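GTP pyrophosphokinase (Chlorobaculum tepidum, PDB 3IBW) probably makes the alarmone pppGpp, precursor of ppGpp, by pyrophosphate transfer from ATP to GTP, its ACT domain being a likely regulatory module. Local coordinates at residues G12-N16 with G17-Q21. The protein carries 1 engineered substitution. Numbering follows the deposited sequence.
Engineered in segment 12-16: N16 (natural residue Ile).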
loop_
_atom_site.group_PDB
_atom_site.type_symbol
_atom_site.label_atom_id
_atom_site.label_comp_id
_atom_site.label_asym_id
_atom_site.label_seq_id
_atom_site.Cartn_x
_atom_site.Cartn_y
_atom_site.Cartn_z
ATOM N N GLY A 12 5.715 -9.477 -8.595
ATOM C CA GLY A 12 5.990 -8.839 -9.869
ATOM C C GLY A 12 7.398 -8.286 -9.974
ATOM O O GLY A 12 8.187 -8.413 -9.044
ATOM N N GLU A 13 7.702 -7.654 -11.101
ATOM C CA GLU A 13 9.028 -7.092 -11.331
ATOM C C GLU A 13 9.208 -5.762 -10.617
ATOM O O GLU A 13 8.308 -4.929 -10.614
ATOM C CB GLU A 13 9.260 -6.904 -12.836
ATOM C CG GLU A 13 8.281 -5.944 -13.492
ATOM C CD GLU A 13 8.561 -5.734 -14.974
ATOM O OE1 GLU A 13 9.245 -6.584 -15.576
ATOM O OE2 GLU A 13 8.091 -4.720 -15.533
ATOM N N ASP A 14 10.368 -5.568 -9.999
ATOM C CA ASP A 14 10.655 -4.321 -9.296
ATOM C C ASP A 14 11.390 -3.415 -10.279
ATOM O O ASP A 14 12.603 -3.238 -10.209
ATOM C CB ASP A 14 11.510 -4.611 -8.055
ATOM C CG ASP A 14 11.952 -3.351 -7.331
ATOM O OD1 ASP A 14 11.208 -2.347 -7.345
ATOM O OD2 ASP A 14 13.047 -3.376 -6.732
ATOM N N LYS A 15 10.616 -2.830 -11.184
ATOM C CA LYS A 15 11.113 -1.954 -12.240
ATOM C C LYS A 15 10.088 -0.892 -12.571
ATOM O O LYS A 15 8.936 -0.972 -12.161
ATOM C CB LYS A 15 11.219 -2.716 -13.561
ATOM C CG LYS A 15 12.322 -3.727 -13.749
ATOM C CD LYS A 15 12.218 -4.376 -15.130
ATOM C CE LYS A 15 13.520 -5.026 -15.565
ATOM N NZ LYS A 15 13.366 -5.665 -16.903
ATOM N N ASN A 16 10.539 0.122 -13.294
ATOM C CA ASN A 16 9.622 1.096 -13.860
ATOM C C ASN A 16 8.450 1.593 -13.013
ATOM O O ASN A 16 7.326 1.700 -13.521
ATOM C CB ASN A 16 9.044 0.440 -15.132
ATOM C CG ASN A 16 10.102 -0.326 -15.959
ATOM O OD1 ASN A 16 9.929 -1.509 -16.287
ATOM N ND2 ASN A 16 11.189 0.355 -16.299
ATOM N N GLY A 17 8.702 1.874 -11.742
ATOM C CA GLY A 17 7.650 2.354 -10.866
ATOM C C GLY A 17 6.545 1.360 -10.534
ATOM O O GLY A 17 5.428 1.752 -10.196
HETATM N N MSE A 18 6.853 0.071 -10.615
HETATM C CA MSE A 18 5.861 -0.969 -10.340
HETATM C C MSE A 18 5.284 -1.011 -8.920
HETATM O O MSE A 18 4.092 -1.277 -8.751
HETATM C CB MSE A 18 6.442 -2.343 -10.677
HETATM C CG MSE A 18 6.451 -2.692 -12.160
HETATM SE SE MSE A 18 4.663 -2.766 -12.903
HETATM C CE MSE A 18 3.733 -3.598 -11.431
ATOM N N THR A 19 6.106 -0.757 -7.903
ATOM C CA THR A 19 5.602 -0.797 -6.530
ATOM C C THR A 19 4.578 0.323 -6.348
ATOM O O THR A 19 3.525 0.119 -5.744
ATOM C CB THR A 19 6.749 -0.695 -5.497
ATOM O OG1 THR A 19 7.575 0.433 -5.807
ATOM C CG2 THR A 19 7.592 -1.982 -5.512
ATOM N N ASN A 20 4.883 1.507 -6.871
ATOM C CA ASN A 20 3.940 2.620 -6.797
ATOM C C ASN A 20 2.697 2.293 -7.635
ATOM O O ASN A 20 1.572 2.601 -7.232
ATOM C CB ASN A 20 4.568 3.910 -7.335
ATOM C CG ASN A 20 5.466 4.587 -6.323
ATOM O OD1 ASN A 20 5.214 5.724 -5.911
ATOM N ND2 ASN A 20 6.510 3.890 -5.905
ATOM N N GLN A 21 2.886 1.675 -8.800
ATOM C CA GLN A 21 1.739 1.337 -9.641
ATOM C C GLN A 21 0.792 0.359 -8.954
ATOM O O GLN A 21 -0.424 0.559 -8.968
ATOM C CB GLN A 21 2.192 0.750 -10.990
ATOM C CG GLN A 21 1.041 0.164 -11.811
ATOM C CD GLN A 21 1.335 0.095 -13.301
ATOM O OE1 GLN A 21 2.490 0.046 -13.716
ATOM N NE2 GLN A 21 0.280 0.077 -14.111
HETATM O O HOH W 1 9.298 -0.789 -8.300
HETATM O O HOH W 2 4.804 0.960 -13.643
#
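D14 OD1 takes a hydrogen bond from a water 2.6 Å away, and that water in turn accepts a hydrogen bond from T19 N at 3.2 Å, so the carboxylate is linked to the first turn of the helix. The same OD1 forms a salt bridge with R34 of the second subunit. T19 CG2 lies 4.1 Å from D14 OD1, the two side chains slanting across each other, while T19 OG1 is hydrogen-bonded to the carbonyl of I33 of the second subunit. CG of D14 stands anti to the backbone N (chi1 175°), which carries the carboxylate over to the helix side of the loop. At the turn itself, M18 N donates to K15 O at 2.8 Å, with an N-H...O angle of 148° and the donor 27° off the carbonyl plane; this closes a type I' turn from K15 to M18. N16, an engineered residue, and G17 at the N-cap both have the positive phi of that turn. Here strand 4-13 passes into helix 18-28, the first beta-alpha connection of the ACT fold's βαββαβ order, at a corner shared with the dimer partner. M18, a selenomethionine, starts toward E13, its CB 3.2 Å from E13 O and its CG 4.0 Å from E13 CG; beyond CG the chain bends twice and its end leads away, and the side chain packs on F45 and V69. A second water donates to N16 O at 2.6 Å and to Q21 OE1 at 2.5 Å, bridging the turn to the exposed Q21 of the helix.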